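Local atomic coordinates of prolyl endopeptidase (Myxococcus xanthus, PDB entry 2BKL), a protein that probably hydrolyses oligopeptides after proline, and also after alanine, as a serine endopeptidase of the prolyl oligopeptidase family. Residues A147-I152 against K180-E185; S232-S235 against Y240-V243; A273-H278 against F284-D289. All blocks are in the same frame, centred on the assembly; numbering follows the deposited sequence.

Contact 1: A147-I152 against K180-E185; sequences AVLHVI and KGFYYE
L149 and V151 on one strand meet F182 and Y184 on another, in the packing between two neighbouring sheets of the beta-propeller domain of this prolyl oligopeptidase. Strand 148-152 belongs to one antiparallel sheet and strand 181-185 to the next; the segments run nearly antiparallel, at 165°, but their axes stay 10.8 Å apart, the spacing of sheets packed through side chains rather than of strands bonded edge to edge. The meeting is wholly apolar. L149 meets the other strand through one methyl, CD1, which lies 4.0 Å from Y184 CD2 and also touches F182, at CE1. Its reach comes from an extended second torsion (chi2 177°), which carries CD1 outward from the strand. The beta-branched V151, a residue well suited to a strand, sends CG2 to the edge of the F182 ring, near the ring plane, with CG2 4.0 Å from CE2; the valine and phenylalanine side chains pass alongside one another, running opposite ways. Leucine and valine thus supply compact methyls, while the long aromatic side chains bridge the distance from the other strand.

Further out, W175 meets the F182 ring edge-to-face and probably helps to hold its orientation. On the first strand, backbone hydrogen bonds from L149 to I165 and from V151 to S160 fix where these methyls emerge. Y184 combines an apolar ring with a polar end: its ring packs among apolar groups, whereas its buried OH is hydrogen-bonded to D216 OD2 and R205 NH2.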
ATOM      1  N   ALA A 147      -7.215 -12.660  -8.889  1.00  7.61           N
ATOM      2  CA  ALA A 147      -8.325 -11.941  -9.506  1.00  7.78           C
ATOM      3  C   ALA A 147      -8.750 -12.570 -10.835  1.00  7.14           C
ATOM      4  O   ALA A 147      -7.918 -13.063 -11.596  1.00  8.94           O
ATOM      5  CB  ALA A 147      -7.936 -10.488  -9.753  1.00  8.59           C
ATOM      6  N   VAL A 148     -10.038 -12.474 -11.120  1.00  6.89           N
ATOM      7  CA  VAL A 148     -10.581 -12.841 -12.414  1.00  7.30           C
ATOM      8  C   VAL A 148     -11.216 -11.614 -13.026  1.00  8.30           C
ATOM      9  O   VAL A 148     -12.028 -10.942 -12.392  1.00  7.32           O
ATOM     10  CB  VAL A 148     -11.617 -13.992 -12.244  1.00  7.80           C
ATOM     11  CG1 VAL A 148     -12.303 -14.356 -13.566  1.00  8.65           C
ATOM     12  CG2 VAL A 148     -10.955 -15.201 -11.588  1.00  9.64           C
ATOM     13  N   LEU A 149     -10.867 -11.328 -14.283  1.00  7.05           N
ATOM     14  CA  LEU A 149     -11.473 -10.202 -14.993  1.00  6.90           C
ATOM     15  C   LEU A 149     -12.806 -10.566 -15.614  1.00  7.75           C
ATOM     16  O   LEU A 149     -12.963 -11.660 -16.184  1.00  7.74           O
ATOM     17  CB  LEU A 149     -10.531  -9.706 -16.089  1.00  7.66           C
ATOM     18  CG  LEU A 149      -9.121  -9.284 -15.645  1.00  8.62           C
ATOM     19  CD1 LEU A 149      -8.291  -8.880 -16.830  1.00 12.16           C
ATOM     20  CD2 LEU A 149      -9.233  -8.151 -14.585  1.00 13.57           C
ATOM     21  N   HIS A 150     -13.751  -9.649 -15.499  1.00  8.47           N
ATOM     22  CA  HIS A 150     -15.072  -9.710 -16.096  1.00  7.42           C
ATOM     23  C   HIS A 150     -15.362  -8.419 -16.821  1.00  7.93           C
ATOM     24  O   HIS A 150     -14.666  -7.393 -16.639  1.00  6.98           O
ATOM     25  CB  HIS A 150     -16.116  -9.905 -14.991  1.00  8.89           C
ATOM     26  CG  HIS A 150     -16.061 -11.253 -14.357  1.00  9.24           C
ATOM     27  ND1 HIS A 150     -16.820 -12.312 -14.808  1.00 10.89           N
ATOM     28  CD2 HIS A 150     -15.336 -11.720 -13.314  1.00  9.93           C
ATOM     29  CE1 HIS A 150     -16.573 -13.372 -14.054  1.00 12.69           C
ATOM     30  NE2 HIS A 150     -15.657 -13.054 -13.161  1.00 11.93           N
ATOM     31  N   VAL A 151     -16.395  -8.425 -17.646  1.00  7.45           N
ATOM     32  CA  VAL A 151     -16.861  -7.222 -18.300  1.00  5.78           C
ATOM     33  C   VAL A 151     -18.354  -7.124 -18.145  1.00  6.84           C
ATOM     34  O   VAL A 151     -19.069  -8.121 -18.352  1.00  8.71           O
ATOM     35  CB  VAL A 151     -16.490  -7.206 -19.821  1.00  6.74           C
ATOM     36  CG1 VAL A 151     -17.019  -5.938 -20.501  1.00  9.96           C
ATOM     37  CG2 VAL A 151     -15.017  -7.369 -20.044  1.00  7.94           C
ATOM     38  N   ILE A 152     -18.846  -5.932 -17.813  1.00  6.20           N
ATOM     39  CA  ILE A 152     -20.262  -5.659 -17.711  1.00  6.33           C
ATOM     40  C   ILE A 152     -20.661  -4.642 -18.758  1.00  7.18           C
ATOM     41  O   ILE A 152     -19.931  -3.666 -19.006  1.00  6.38           O
ATOM     42  CB  ILE A 152     -20.668  -5.184 -16.283  1.00  8.01           C
ATOM     43  CG1 ILE A 152     -22.177  -5.001 -16.186  1.00  8.33           C
ATOM     44  CG2 ILE A 152     -19.892  -3.934 -15.852  1.00  9.27           C
ATOM     45  CD1 ILE A 152     -22.717  -4.829 -14.760  1.00  6.98           C
ATOM     46  N   LYS A 180     -13.132  -1.669 -28.307  1.00  9.41           N
ATOM     47  CA  LYS A 180     -13.349  -3.028 -28.796  1.00  9.31           C
ATOM     48  C   LYS A 180     -12.577  -4.091 -28.010  1.00  9.05           C
ATOM     49  O   LYS A 180     -12.822  -5.293 -28.191  1.00  9.80           O
ATOM     50  CB  LYS A 180     -12.994  -3.116 -30.283  1.00 12.31           C
ATOM     51  CG  LYS A 180     -13.982  -2.341 -31.161  1.00 15.41           C
ATOM     52  CD  LYS A 180     -14.032  -2.824 -32.594  1.00 20.79           C
ATOM     53  CE  LYS A 180     -15.103  -2.096 -33.415  1.00 21.67           C
ATOM     54  NZ  LYS A 180     -16.451  -2.153 -32.762  1.00 24.50           N
ATOM     55  N   GLY A 181     -11.702  -3.665 -27.106  1.00  7.41           N
ATOM     56  CA  GLY A 181     -10.931  -4.596 -26.301  1.00  8.51           C
ATOM     57  C   GLY A 181      -9.900  -3.838 -25.486  1.00  6.73           C
ATOM     58  O   GLY A 181      -9.863  -2.581 -25.464  1.00  6.93           O
ATOM     59  N   PHE A 182      -9.081  -4.566 -24.749  1.00  7.20           N
ATOM     60  CA  PHE A 182      -8.133  -3.940 -23.846  1.00  6.56           C
ATOM     61  C   PHE A 182      -6.834  -4.748 -23.732  1.00  7.51           C
ATOM     62  O   PHE A 182      -6.815  -5.984 -23.885  1.00  6.65           O
ATOM     63  CB  PHE A 182      -8.754  -3.745 -22.473  1.00  7.33           C
ATOM     64  CG  PHE A 182      -9.370  -4.985 -21.884  1.00  6.30           C
ATOM     65  CD1 PHE A 182      -8.568  -5.945 -21.230  1.00  7.06           C
ATOM     66  CD2 PHE A 182     -10.748  -5.169 -21.906  1.00  6.37           C
ATOM     67  CE1 PHE A 182      -9.165  -7.084 -20.675  1.00  8.74           C
ATOM     68  CE2 PHE A 182     -11.334  -6.317 -21.334  1.00  7.52           C
ATOM     69  CZ  PHE A 182     -10.543  -7.241 -20.720  1.00  8.99           C
ATOM     70  N   TYR A 183      -5.740  -4.030 -23.510  1.00  6.79           N
ATOM     71  CA  TYR A 183      -4.460  -4.619 -23.107  1.00  7.71           C
ATOM     72  C   TYR A 183      -4.478  -4.916 -21.626  1.00  7.96           C
ATOM     73  O   TYR A 183      -5.054  -4.172 -20.841  1.00  7.35           O
ATOM     74  CB  TYR A 183      -3.322  -3.639 -23.389  1.00  7.32           C
ATOM     75  CG  TYR A 183      -3.074  -3.377 -24.859  1.00  7.30           C
ATOM     76  CD1 TYR A 183      -2.235  -4.201 -25.623  1.00  7.76           C
ATOM     77  CD2 TYR A 183      -3.635  -2.274 -25.496  1.00  7.45           C
ATOM     78  CE1 TYR A 183      -2.001  -3.958 -26.926  1.00  9.85           C
ATOM     79  CE2 TYR A 183      -3.422  -2.047 -26.833  1.00  8.39           C
ATOM     80  CZ  TYR A 183      -2.589  -2.881 -27.537  1.00  9.13           C
ATOM     81  OH  TYR A 183      -2.329  -2.674 -28.871  1.00  9.32           O
ATOM     82  N   TYR A 184      -3.824  -5.987 -21.216  1.00  6.09           N
ATOM     83  CA  TYR A 184      -3.781  -6.330 -19.796  1.00  6.63           C
ATOM     84  C   TYR A 184      -2.623  -7.272 -19.499  1.00  7.51           C
ATOM     85  O   TYR A 184      -2.080  -7.928 -20.384  1.00  7.85           O
ATOM     86  CB  TYR A 184      -5.113  -6.953 -19.317  1.00  6.62           C
ATOM     87  CG  TYR A 184      -5.371  -8.315 -19.919  1.00  7.45           C
ATOM     88  CD1 TYR A 184      -5.753  -8.479 -21.248  1.00  6.96           C
ATOM     89  CD2 TYR A 184      -5.115  -9.461 -19.199  1.00  7.82           C
ATOM     90  CE1 TYR A 184      -5.941  -9.747 -21.807  1.00  9.08           C
ATOM     91  CE2 TYR A 184      -5.313 -10.729 -19.751  1.00  8.18           C
ATOM     92  CZ  TYR A 184      -5.702 -10.868 -21.060  1.00  7.48           C
ATOM     93  OH  TYR A 184      -5.877 -12.117 -21.610  1.00 10.29           O
ATOM     94  N   GLU A 185      -2.284  -7.328 -18.223  1.00  7.08           N
ATOM     95  CA  GLU A 185      -1.219  -8.155 -17.660  1.00  6.34           C
ATOM     96  C   GLU A 185      -1.831  -9.463 -17.194  1.00  6.88           C
ATOM     97  O   GLU A 185      -2.784  -9.467 -16.420  1.00  7.89           O
ATOM     98  CB  GLU A 185      -0.601  -7.456 -16.468  1.00  6.95           C
ATOM     99  CG  GLU A 185       0.020  -6.090 -16.727  1.00  7.84           C
ATOM    100  CD  GLU A 185      -0.924  -4.947 -17.127  1.00 10.87           C
ATOM    101  OE1 GLU A 185      -2.092  -4.901 -16.742  1.00  9.15           O
ATOM    102  OE2 GLU A 185      -0.490  -4.030 -17.886  1.00 12.60           O
TER

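Contact 2: S232-S235 against Y240-V243; sequences SDLS and YLFV
S235 and Y240 close the turn end of a beta hairpin, made of strands 229-234 and 241-247 in one antiparallel sheet of the propeller domain. Two bonds join this pair: S235 N gives its hydrogen to Y240 O at 2.9 Å, nearly along the C=O axis, and Y240 N gives its own to the side-chain oxygen S235 OG at 3.1 Å. Serine suits the place because its short hydroxyl stands in for a backbone carbonyl where the regular pairing ends. With chi1 at 65°, OG sits between the backbone N and the carbonyl carbon, and there it is also hydrogen-bonded to D237 OD1 and, weakly, to K239 N of the turn. With alanine in place of this serine, Y240 N and D237 would probably lose their shared partner, and the turn would be held less firmly.

Two residues further from the turn, D233 and F242 form a hydrogen-bonded antiparallel pair. D233 N reaches F242 O, and F242 N reaches D233 O in an almost straight bond of 173°. F242 O also takes a CA-H...O contact from S232 CA, at 3.1 Å. The D233 carboxylate bends back to its own strand, where OD1 accepts a weak bond from L234 N.

L234 and L241 make a non-hydrogen-bonded pair on the same face as S232 and V243; leucine suits this pair because its branched end can lie over the neighbouring strand, L234 CD1 packing 4.2 Å from L241 CB. The polar ends turn to outside partners: Y240 OH bonds D282 OD1, and the buried S232 hydroxyl is satisfied when its OG bonds E185 OE2.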
ATOM      1  N   SER A 232       2.021  -2.751 -18.619  1.00  8.34           N
ATOM      2  CA  SER A 232       1.792  -2.026 -19.878  1.00  8.33           C
ATOM      3  C   SER A 232       1.008  -0.738 -19.638  1.00  8.67           C
ATOM      4  O   SER A 232       0.361  -0.563 -18.608  1.00  8.78           O
ATOM      5  CB  SER A 232       1.094  -2.903 -20.913  1.00  9.36           C
ATOM      6  OG  SER A 232      -0.248  -3.175 -20.563  1.00 11.14           O
ATOM      7  N   ASP A 233       1.086   0.162 -20.619  1.00  8.01           N
ATOM      8  CA  ASP A 233       0.219   1.340 -20.644  1.00  8.56           C
ATOM      9  C   ASP A 233      -0.012   1.742 -22.091  1.00  8.13           C
ATOM     10  O   ASP A 233       0.733   1.330 -22.972  1.00  8.97           O
ATOM     11  CB  ASP A 233       0.856   2.490 -19.868  1.00  8.53           C
ATOM     12  CG  ASP A 233      -0.163   3.517 -19.347  1.00 10.48           C
ATOM     13  OD1 ASP A 233      -1.393   3.317 -19.540  1.00 11.46           O
ATOM     14  OD2 ASP A 233       0.188   4.570 -18.743  1.00 14.23           O
ATOM     15  N   LEU A 234      -1.048   2.524 -22.330  1.00  7.13           N
ATOM     16  CA  LEU A 234      -1.470   2.895 -23.682  1.00  7.77           C
ATOM     17  C   LEU A 234      -1.822   4.374 -23.681  1.00  8.14           C
ATOM     18  O   LEU A 234      -2.526   4.840 -22.803  1.00  9.00           O
ATOM     19  CB  LEU A 234      -2.690   2.074 -24.134  1.00  9.13           C
ATOM     20  CG  LEU A 234      -3.131   2.303 -25.586  1.00  8.71           C
ATOM     21  CD1 LEU A 234      -2.121   1.755 -26.595  1.00 10.49           C
ATOM     22  CD2 LEU A 234      -4.524   1.699 -25.852  1.00  9.22           C
ATOM     23  N   SER A 235      -1.339   5.110 -24.679  1.00  8.74           N
ATOM     24  CA  SER A 235      -1.702   6.509 -24.799  1.00  8.90           C
ATOM     25  C   SER A 235      -3.179   6.643 -25.153  1.00 10.02           C
ATOM     26  O   SER A 235      -3.791   5.739 -25.691  1.00 10.63           O
ATOM     27  CB  SER A 235      -0.829   7.207 -25.867  1.00  7.65           C
ATOM     28  OG  SER A 235      -1.058   6.686 -27.156  1.00 10.46           O
ATOM     29  N   TYR A 240       0.518   4.882 -29.051  1.00  8.56           N
ATOM     30  CA  TYR A 240       1.752   4.505 -28.366  1.00  8.85           C
ATOM     31  C   TYR A 240       1.441   3.516 -27.262  1.00  7.83           C
ATOM     32  O   TYR A 240       0.726   3.799 -26.300  1.00  9.24           O
ATOM     33  CB  TYR A 240       2.502   5.746 -27.842  1.00  7.79           C
ATOM     34  CG  TYR A 240       2.785   6.784 -28.912  1.00  8.87           C
ATOM     35  CD1 TYR A 240       3.869   6.646 -29.775  1.00  8.58           C
ATOM     36  CD2 TYR A 240       1.954   7.889 -29.072  1.00  9.12           C
ATOM     37  CE1 TYR A 240       4.109   7.564 -30.756  1.00 10.15           C
ATOM     38  CE2 TYR A 240       2.200   8.828 -30.058  1.00 10.03           C
ATOM     39  CZ  TYR A 240       3.278   8.641 -30.895  1.00  9.32           C
ATOM     40  OH  TYR A 240       3.563   9.554 -31.919  1.00 12.15           O
ATOM     41  N   LEU A 241       2.003   2.336 -27.430  1.00  7.30           N
ATOM     42  CA  LEU A 241       1.963   1.280 -26.432  1.00  7.69           C
ATOM     43  C   LEU A 241       3.301   1.177 -25.700  1.00  8.07           C
ATOM     44  O   LEU A 241       4.344   1.091 -26.309  1.00 10.17           O
ATOM     45  CB  LEU A 241       1.627  -0.035 -27.124  1.00  9.87           C
ATOM     46  CG  LEU A 241       1.681  -1.301 -26.284  1.00 11.09           C
ATOM     47  CD1 LEU A 241       0.583  -1.317 -25.253  1.00 11.45           C
ATOM     48  CD2 LEU A 241       1.597  -2.491 -27.224  1.00 12.34           C
ATOM     49  N   PHE A 242       3.248   1.209 -24.372  1.00  7.06           N
ATOM     50  CA  PHE A 242       4.426   1.118 -23.512  1.00  7.17           C
ATOM     51  C   PHE A 242       4.415  -0.174 -22.686  1.00  8.22           C
ATOM     52  O   PHE A 242       3.358  -0.621 -22.212  1.00  9.68           O
ATOM     53  CB  PHE A 242       4.460   2.298 -22.536  1.00  9.32           C
ATOM     54  CG  PHE A 242       4.583   3.612 -23.206  1.00 10.84           C
ATOM     55  CD1 PHE A 242       5.806   4.050 -23.650  1.00 10.57           C
ATOM     56  CD2 PHE A 242       3.471   4.392 -23.408  1.00 11.29           C
ATOM     57  CE1 PHE A 242       5.921   5.273 -24.310  1.00 11.81           C
ATOM     58  CE2 PHE A 242       3.557   5.589 -24.070  1.00 13.01           C
ATOM     59  CZ  PHE A 242       4.790   6.024 -24.527  1.00 10.52           C
ATOM     60  N   VAL A 243       5.594  -0.752 -22.527  1.00  7.84           N
ATOM     61  CA  VAL A 243       5.813  -1.871 -21.629  1.00  8.71           C
ATOM     62  C   VAL A 243       6.981  -1.527 -20.727  1.00  7.96           C
ATOM     63  O   VAL A 243       8.071  -1.153 -21.179  1.00  9.14           O
ATOM     64  CB  VAL A 243       6.051  -3.167 -22.388  1.00  7.57           C
ATOM     65  CG1 VAL A 243       6.494  -4.287 -21.438  1.00  8.66           C
ATOM     66  CG2 VAL A 243       4.777  -3.597 -23.137  1.00  8.33           C
TER

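Contact 3: A273-H278 against F284-D289; sequences AKYEVH and FYVLTD
K274 O is gripped by two donors from across the hairpin: T288 OG1 gives it a hydrogen bond at 2.7 Å, and D289 N adds a weak one at 3.4 Å. They lie at the open end of a beta hairpin, strands 275-280 and 283-288, in a four-stranded sheet of the beta-propeller. D289 completes this end by taking K274 N on OD1 at 2.9 Å, from the syn side but 30° out of the carboxylate plane. Aspartate can thus replace a backbone acceptor where the ladder stops. K274 NZ, though near that carboxylate, is bonded to W249 O.

Inward, E276 with L287 and H278 with Y285 are hydrogen-bonded pairs, each joined by two backbone bonds. On their face, E276 extends its chain, with CG opposite the backbone N (chi1 -179°), and its OE2 receives H278 NE2 at 2.8 Å through the anti lone pair. This bond ties together two polar side chains of one strand, two residues apart.

Y275, V277, V286 and T288 point to the other face. Valines suit it by packing side by side, V277 CG2 lying 4.1 Å from V286 CG2, while V277 CG1 touches F284 CB. V286 CG1 meets the edge of the Y275 ring; over one face of that ring, offset toward its rim, stands T288 OG1, 3.2 Å from Y275 CE2.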
ATOM      1  N   ALA A 273      18.023   4.014 -12.014  1.00 11.71           N
ATOM      2  CA  ALA A 273      17.057   5.094 -12.260  1.00 10.57           C
ATOM      3  C   ALA A 273      15.727   4.518 -12.755  1.00  8.30           C
ATOM      4  O   ALA A 273      15.702   3.465 -13.404  1.00  7.81           O
ATOM      5  CB  ALA A 273      17.603   6.081 -13.294  1.00 11.89           C
ATOM      6  N   LYS A 274      14.648   5.208 -12.400  1.00  9.38           N
ATOM      7  CA  LYS A 274      13.302   4.902 -12.828  1.00  9.41           C
ATOM      8  C   LYS A 274      12.794   5.928 -13.796  1.00  9.13           C
ATOM      9  O   LYS A 274      13.209   7.092 -13.761  1.00  7.68           O
ATOM     10  CB  LYS A 274      12.338   4.854 -11.642  1.00 12.41           C
ATOM     11  CG  LYS A 274      12.624   3.758 -10.694  1.00 17.92           C
ATOM     12  CD  LYS A 274      11.665   3.799  -9.494  1.00 19.36           C
ATOM     13  CE  LYS A 274      12.057   4.910  -8.548  1.00 20.59           C
ATOM     14  NZ  LYS A 274      11.222   4.916  -7.330  1.00 22.58           N
ATOM     15  N   TYR A 275      11.847   5.495 -14.617  1.00  7.08           N
ATOM     16  CA  TYR A 275      11.267   6.300 -15.680  1.00  7.20           C
ATOM     17  C   TYR A 275       9.797   5.949 -15.837  1.00  9.73           C
ATOM     18  O   TYR A 275       9.461   4.780 -16.020  1.00 10.57           O
ATOM     19  CB  TYR A 275      11.957   6.056 -17.019  1.00  7.19           C
ATOM     20  CG  TYR A 275      13.428   6.226 -16.992  1.00  7.49           C
ATOM     21  CD1 TYR A 275      14.262   5.213 -16.516  1.00  7.15           C
ATOM     22  CD2 TYR A 275      14.020   7.389 -17.483  1.00  6.56           C
ATOM     23  CE1 TYR A 275      15.660   5.383 -16.500  1.00  8.70           C
ATOM     24  CE2 TYR A 275      15.399   7.562 -17.466  1.00  7.45           C
ATOM     25  CZ  TYR A 275      16.217   6.553 -16.964  1.00  9.06           C
ATOM     26  OH  TYR A 275      17.589   6.711 -16.941  1.00 10.93           O
ATOM     27  N   GLU A 276       8.928   6.955 -15.809  1.00  8.18           N
ATOM     28  CA  GLU A 276       7.497   6.803 -16.071  1.00 11.67           C
ATOM     29  C   GLU A 276       7.147   7.729 -17.218  1.00  9.74           C
ATOM     30  O   GLU A 276       7.566   8.884 -17.232  1.00  9.66           O
ATOM     31  CB  GLU A 276       6.711   7.198 -14.830  1.00 15.18           C
ATOM     32  CG  GLU A 276       5.207   7.066 -14.965  1.00 19.89           C
ATOM     33  CD  GLU A 276       4.464   7.657 -13.787  1.00 21.95           C
ATOM     34  OE1 GLU A 276       4.988   7.635 -12.653  1.00 28.25           O
ATOM     35  OE2 GLU A 276       3.341   8.154 -13.987  1.00 28.97           O
ATOM     36  N   VAL A 277       6.377   7.240 -18.186  1.00  8.87           N
ATOM     37  CA  VAL A 277       6.118   7.979 -19.408  1.00  9.76           C
ATOM     38  C   VAL A 277       4.625   8.172 -19.661  1.00 10.31           C
ATOM     39  O   VAL A 277       3.809   7.245 -19.457  1.00 13.00           O
ATOM     40  CB  VAL A 277       6.711   7.263 -20.640  1.00 11.17           C
ATOM     41  CG1 VAL A 277       6.603   8.154 -21.869  1.00 12.95           C
ATOM     42  CG2 VAL A 277       8.107   6.845 -20.374  1.00 14.68           C
ATOM     43  N   HIS A 278       4.258   9.381 -20.069  1.00 10.93           N
ATOM     44  CA  HIS A 278       2.914   9.678 -20.563  1.00 12.59           C
ATOM     45  C   HIS A 278       3.037  10.331 -21.921  1.00 13.04           C
ATOM     46  O   HIS A 278       3.859  11.204 -22.100  1.00 13.59           O
ATOM     47  CB  HIS A 278       2.195  10.576 -19.559  1.00 16.14           C
ATOM     48  CG  HIS A 278       1.935   9.889 -18.254  1.00 21.44           C
ATOM     49  ND1 HIS A 278       1.062   8.825 -18.141  1.00 23.44           N
ATOM     50  CD2 HIS A 278       2.480  10.065 -17.028  1.00 25.11           C
ATOM     51  CE1 HIS A 278       1.073   8.383 -16.893  1.00 26.17           C
ATOM     52  NE2 HIS A 278       1.916   9.127 -16.196  1.00 25.63           N
ATOM     53  N   PHE A 284       6.284  12.589 -25.705  1.00  6.49           N
ATOM     54  CA  PHE A 284       6.386  11.779 -24.505  1.00  7.39           C
ATOM     55  C   PHE A 284       6.872  12.662 -23.369  1.00  8.07           C
ATOM     56  O   PHE A 284       7.789  13.470 -23.545  1.00  8.77           O
ATOM     57  CB  PHE A 284       7.418  10.645 -24.674  1.00  9.17           C
ATOM     58  CG  PHE A 284       7.097   9.604 -25.715  1.00  8.40           C
ATOM     59  CD1 PHE A 284       5.876   9.499 -26.344  1.00  8.63           C
ATOM     60  CD2 PHE A 284       8.078   8.655 -26.015  1.00  9.32           C
ATOM     61  CE1 PHE A 284       5.649   8.484 -27.263  1.00  7.96           C
ATOM     62  CE2 PHE A 284       7.852   7.655 -26.965  1.00  9.31           C
ATOM     63  CZ  PHE A 284       6.639   7.576 -27.567  1.00  8.83           C
ATOM     64  N   TYR A 285       6.227  12.529 -22.206  1.00  6.39           N
ATOM     65  CA  TYR A 285       6.606  13.228 -20.983  1.00  7.28           C
ATOM     66  C   TYR A 285       7.155  12.191 -20.017  1.00  6.65           C
ATOM     67  O   TYR A 285       6.451  11.294 -19.614  1.00  8.91           O
ATOM     68  CB  TYR A 285       5.412  14.024 -20.403  1.00  8.13           C
ATOM     69  CG  TYR A 285       4.946  15.051 -21.410  1.00  8.25           C
ATOM     70  CD1 TYR A 285       4.003  14.724 -22.376  1.00  9.05           C
ATOM     71  CD2 TYR A 285       5.522  16.312 -21.461  1.00 10.05           C
ATOM     72  CE1 TYR A 285       3.641  15.627 -23.365  1.00  8.36           C
ATOM     73  CE2 TYR A 285       5.153  17.244 -22.453  1.00  9.58           C
ATOM     74  CZ  TYR A 285       4.209  16.885 -23.391  1.00 10.00           C
ATOM     75  OH  TYR A 285       3.873  17.769 -24.377  1.00 10.96           O
ATOM     76  N   VAL A 286       8.427  12.319 -19.687  1.00  6.89           N
ATOM     77  CA  VAL A 286       9.152  11.297 -18.946  1.00  7.68           C
ATOM     78  C   VAL A 286       9.518  11.846 -17.579  1.00  6.67           C
ATOM     79  O   VAL A 286      10.306  12.789 -17.484  1.00  7.36           O
ATOM     80  CB  VAL A 286      10.438  10.859 -19.683  1.00  8.08           C
ATOM     81  CG1 VAL A 286      11.201   9.821 -18.885  1.00  9.88           C
ATOM     82  CG2 VAL A 286      10.123  10.332 -21.056  1.00  8.70           C
ATOM     83  N   LEU A 287       8.965  11.238 -16.543  1.00  6.66           N
ATOM     84  CA  LEU A 287       9.285  11.564 -15.164  1.00  5.58           C
ATOM     85  C   LEU A 287      10.365  10.621 -14.700  1.00  6.13           C
ATOM     86  O   LEU A 287      10.193   9.397 -14.776  1.00  6.40           O
ATOM     87  CB  LEU A 287       8.037  11.399 -14.278  1.00  5.81           C
ATOM     88  CG  LEU A 287       8.244  11.504 -12.770  1.00  5.15           C
ATOM     89  CD1 LEU A 287       8.697  12.896 -12.324  1.00  7.24           C
ATOM     90  CD2 LEU A 287       6.952  11.074 -12.056  1.00  8.47           C
ATOM     91  N   THR A 288      11.482  11.147 -14.216  1.00  5.24           N
ATOM     92  CA  THR A 288      12.626  10.304 -13.877  1.00  6.35           C
ATOM     93  C   THR A 288      13.496  10.853 -12.773  1.00  6.31           C
ATOM     94  O   THR A 288      13.560  12.077 -12.553  1.00  6.83           O
ATOM     95  CB  THR A 288      13.460  10.063 -15.165  1.00  7.56           C
ATOM     96  OG1 THR A 288      14.560   9.199 -14.886  1.00  9.02           O
ATOM     97  CG2 THR A 288      14.082  11.339 -15.665  1.00  7.71           C
ATOM     98  N   ASP A 289      14.174   9.940 -12.074  1.00  7.88           N
ATOM     99  CA  ASP A 289      15.210  10.301 -11.120  1.00  7.92           C
ATOM    100  C   ASP A 289      16.632  10.212 -11.704  1.00  8.38           C
ATOM    101  O   ASP A 289      17.614  10.393 -10.991  1.00  9.12           O
ATOM    102  CB  ASP A 289      15.078   9.542  -9.775  1.00  7.89           C
ATOM    103  CG  ASP A 289      15.135   8.080  -9.914  1.00 11.76           C
ATOM    104  OD1 ASP A 289      15.582   7.598 -10.980  1.00 13.37           O
ATOM    105  OD2 ASP A 289      14.780   7.317  -8.967  1.00 14.14           O
TER

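The three contacts follow one another along the chain, all within the beta-propeller domain. Contact 1 packs two successive sheets together, whereas contacts 2 and 3 are hairpins inside the next two sheets. Centres of contacts 1 and 2 lie about 16 Å apart, those of 2 and 3 about 13 Å, and those of 1 and 3 about 26 Å. Contacts 1 and 2 join through a polar link, E185 OE2 with S232 OG, beside Y183 packed on L234 and L241; contacts 2 and 3 join through Y240 and F242 packed against F284, and F242 against V277. Four consecutive sheets thus stand side by side as propeller blades, in the domain that, as in other prolyl oligopeptidases, probably covers the active site of the alpha/beta-hydrolase domain.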